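Local coordinates for uncharacterized protein (PDB 4XHO) that is of uncharacterised function but binds ATP and is probably an actin-like ATPase of the bacterial ParM type, at residues A[23-28]-A[402-407]. The protein carries 2 engineered substitutions. Residues are numbered along the deposited sequence; the frame is centred on the assembly and turned at random.
With ATP (adenosine-5'-triphosphate), chain B.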
loop_
_atom_site.group_PDB
_atom_site.type_symbol
_atom_site.label_atom_id
_atom_site.label_comp_id
_atom_site.label_asym_id
_atom_site.label_seq_id
_atom_site.Cartn_x
_atom_site.Cartn_y
_atom_site.Cartn_z
ATOM N N LYS A 23 0.897 1.638 3.895
ATOM C CA LYS A 23 -0.409 0.985 3.854
ATOM C C LYS A 23 -0.764 0.263 5.155
ATOM O O LYS A 23 0.090 -0.365 5.796
ATOM C CB LYS A 23 -0.465 0.010 2.704
ATOM C CG LYS A 23 -0.029 0.609 1.379
ATOM C CD LYS A 23 -0.654 -0.151 0.226
ATOM C CE LYS A 23 0.402 -0.679 -0.691
ATOM N NZ LYS A 23 -0.206 -1.565 -1.695
ATOM N N ILE A 24 -2.036 0.356 5.530
ATOM C CA ILE A 24 -2.562 -0.335 6.703
ATOM C C ILE A 24 -3.867 -1.081 6.391
ATOM O O ILE A 24 -4.750 -0.555 5.704
ATOM C CB ILE A 24 -2.792 0.658 7.853
ATOM C CG1 ILE A 24 -3.286 -0.060 9.108
ATOM C CG2 ILE A 24 -3.769 1.725 7.442
ATOM C CD1 ILE A 24 -3.493 0.880 10.300
ATOM N N SER A 25 -3.961 -2.325 6.852
ATOM C CA SER A 25 -5.241 -3.051 6.885
ATOM C C SER A 25 -5.529 -3.373 8.347
ATOM O O SER A 25 -4.649 -3.851 9.050
ATOM C CB SER A 25 -5.196 -4.331 6.046
ATOM O OG SER A 25 -4.938 -4.046 4.678
ATOM N N PHE A 26 -6.741 -3.081 8.809
ATOM C CA PHE A 26 -7.106 -3.275 10.214
ATOM C C PHE A 26 -8.558 -3.743 10.334
ATOM O O PHE A 26 -9.356 -3.553 9.415
ATOM C CB PHE A 26 -6.918 -1.972 11.009
ATOM C CG PHE A 26 -7.846 -0.864 10.570
ATOM C CD1 PHE A 26 -7.568 -0.113 9.430
ATOM C CD2 PHE A 26 -9.006 -0.599 11.266
ATOM C CE1 PHE A 26 -8.430 0.885 9.008
ATOM C CE2 PHE A 26 -9.874 0.395 10.850
ATOM C CZ PHE A 26 -9.589 1.136 9.715
ATOM N N LEU A 27 -8.903 -4.326 11.478
ATOM C CA LEU A 27 -10.288 -4.664 11.778
ATOM C C LEU A 27 -11.067 -3.474 12.291
ATOM O O LEU A 27 -10.734 -2.922 13.339
ATOM C CB LEU A 27 -10.358 -5.758 12.825
ATOM C CG LEU A 27 -9.864 -7.125 12.395
ATOM C CD1 LEU A 27 -10.178 -8.082 13.507
ATOM C CD2 LEU A 27 -10.559 -7.523 11.124
ATOM N N ASN A 28 -12.116 -3.080 11.586
ATOM C CA ASN A 28 -12.994 -2.056 12.131
ATOM C C ASN A 28 -13.922 -2.631 13.203
ATOM O O ASN A 28 -13.786 -3.784 13.599
ATOM C CB ASN A 28 -13.803 -1.378 11.016
ATOM C CG ASN A 28 -14.593 -2.363 10.172
ATOM O OD1 ASN A 28 -15.030 -3.411 10.652
ATOM N ND2 ASN A 28 -14.778 -2.025 8.900
ATOM N N PHE A 402 -2.832 -6.490 -0.572
ATOM C CA PHE A 402 -2.560 -7.902 -0.326
ATOM C C PHE A 402 -1.584 -8.148 0.821
ATOM O O PHE A 402 -1.888 -8.865 1.775
ATOM C CB PHE A 402 -2.016 -8.546 -1.592
ATOM C CG PHE A 402 -1.749 -9.996 -1.446
ATOM C CD1 PHE A 402 -2.750 -10.920 -1.675
ATOM C CD2 PHE A 402 -0.498 -10.447 -1.068
ATOM C CE1 PHE A 402 -2.502 -12.269 -1.534
ATOM C CE2 PHE A 402 -0.251 -11.789 -0.923
ATOM C CZ PHE A 402 -1.261 -12.701 -1.156
ATOM N N THR A 403 -0.399 -7.566 0.725
ATOM C CA THR A 403 0.576 -7.688 1.797
ATOM C C THR A 403 0.079 -7.161 3.177
ATOM O O THR A 403 0.327 -7.800 4.202
ATOM C CB THR A 403 1.865 -6.958 1.417
ATOM O OG1 THR A 403 2.380 -7.542 0.223
ATOM C CG2 THR A 403 2.904 -7.063 2.538
ATOM N N SER A 404 -0.592 -6.009 3.226
ATOM C CA SER A 404 -1.037 -5.519 4.529
ATOM C C SER A 404 -2.093 -6.485 5.046
ATOM O O SER A 404 -2.060 -6.890 6.217
ATOM C CB SER A 404 -1.569 -4.078 4.475
ATOM O OG SER A 404 -2.497 -3.875 3.422
ATOM N N ARG A 405 -2.996 -6.894 4.158
ATOM C CA ARG A 405 -3.997 -7.893 4.507
ATOM C C ARG A 405 -3.369 -9.189 5.063
ATOM O O ARG A 405 -3.873 -9.742 6.042
ATOM C CB ARG A 405 -4.882 -8.189 3.300
ATOM C CG ARG A 405 -5.818 -7.025 2.972
ATOM C CD ARG A 405 -6.499 -7.179 1.603
ATOM N NE ARG A 405 -7.354 -8.356 1.614
ATOM C CZ ARG A 405 -8.583 -8.365 2.118
ATOM N NH1 ARG A 405 -9.095 -7.250 2.606
ATOM N NH2 ARG A 405 -9.308 -9.481 2.117
ATOM N N SER A 406 -2.271 -9.661 4.470
ATOM C CA SER A 406 -1.623 -10.866 4.969
ATOM C C SER A 406 -1.097 -10.684 6.394
ATOM O O SER A 406 -1.285 -11.550 7.280
ATOM C CB SER A 406 -0.479 -11.288 4.053
ATOM O OG SER A 406 -0.983 -11.981 2.926
ATOM N N TYR A 407 -0.439 -9.550 6.601
ATOM C CA TYR A 407 0.060 -9.206 7.917
ATOM C C TYR A 407 -1.073 -9.130 8.942
ATOM O O TYR A 407 -0.922 -9.583 10.066
ATOM C CB TYR A 407 0.800 -7.886 7.867
ATOM C CG TYR A 407 2.049 -7.863 7.017
ATOM C CD1 TYR A 407 2.611 -9.030 6.494
ATOM C CD2 TYR A 407 2.682 -6.656 6.751
ATOM C CE1 TYR A 407 3.768 -8.977 5.721
ATOM C CE2 TYR A 407 3.827 -6.595 5.988
ATOM C CZ TYR A 407 4.366 -7.747 5.483
ATOM O OH TYR A 407 5.505 -7.631 4.741
HETATM P PG ATP B . 5.604 0.068 -3.903
HETATM O O1G ATP B . 6.497 0.849 -4.841
HETATM O O2G ATP B . 5.595 0.556 -2.466
HETATM O O3G ATP B . 5.694 -1.439 -4.072
HETATM P PB ATP B . 2.774 0.438 -3.584
HETATM O O1B ATP B . 2.570 1.810 -2.999
HETATM O O2B ATP B . 2.688 -0.821 -2.748
HETATM O O3B ATP B . 4.130 0.393 -4.443
HETATM P PA ATP B . 0.449 -0.367 -4.995
HETATM O O1A ATP B . -0.452 0.089 -3.863
HETATM O O2A ATP B . 0.807 -1.817 -5.135
HETATM O O3A ATP B . 1.849 0.402 -4.907
HETATM O "O5'" ATP B . -0.108 0.156 -6.404
HETATM C "C5'" ATP B . 0.689 0.015 -7.575
HETATM C "C4'" ATP B . -0.016 0.727 -8.719
HETATM O "O4'" ATP B . -1.361 0.254 -8.892
HETATM C "C3'" ATP B . -0.101 2.209 -8.401
HETATM O "O3'" ATP B . 0.232 2.944 -9.578
HETATM C "C2'" ATP B . -1.553 2.411 -8.013
HETATM O "O2'" ATP B . -1.969 3.761 -8.215
HETATM C "C1'" ATP B . -2.239 1.385 -8.898
HETATM N N9 ATP B . -3.579 0.974 -8.439
HETATM C C8 ATP B . -3.934 0.656 -7.186
HETATM N N7 ATP B . -5.247 0.305 -7.117
HETATM C C5 ATP B . -5.751 0.412 -8.353
HETATM C C6 ATP B . -7.073 0.192 -8.978
HETATM N N6 ATP B . -8.128 -0.211 -8.241
HETATM N N1 ATP B . -7.183 0.412 -10.299
HETATM C C2 ATP B . -6.129 0.818 -11.036
HETATM N N3 ATP B . -4.898 1.034 -10.545
HETATM C C4 ATP B . -4.650 0.854 -9.224
#
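Lys23 approaches Ser404 through its aliphatic base, with CB 4.4 Å from Ser404 OG, and then runs on past the start of helix 402-415 to the nucleotide. A bend in the middle of the chain (chi3 -123°) turns its ammonium group onto the alpha-phosphate, where NZ bonds to ATP O1A at 2.7 Å. The carbonyl of Ala400 also accepts a hydrogen bond from NZ, and Tyr401 adds a cation-pi contact, so the residues just before the helix help position the lysine. A magnesium ion lies nearby; together with the ammonium group it would be expected to offset part of the triphosphate's negative charge.

At Ile24 the contact passes to the main chain: its carbonyl carbon lies 4.2 Å from Ser404 CB, while its own side chain leaves on the other side of the strand, toward Phe15 and Phe36. The strand follows a short turn in a hairpin with strand 13-17, an arrangement consistent with the first phosphate-binding hairpin of the actin fold, and the start of the C-terminal helix lies over it, the axes of 23-27 and 402-407 crossing at -41° and approaching to 7.1 Å.

Ser25 faces that helix directly. With OG beside its own backbone N (chi1 -61°), its hydroxyl meets Ser404 OG at 2.8 Å in a hydrogen bond linking the two buried side chains. Ser25 OG also hydrogen-bonds to Ser35 OG on the neighbouring strand, and Ser404 OG to Tyr401 O, which extends the polar chain from the sheet to the helix start. Alongside, Arg405 lays its CG 3.5 Å from Ser25 OG, while its guanidinium group reaches away to a salt bridge with Asp212.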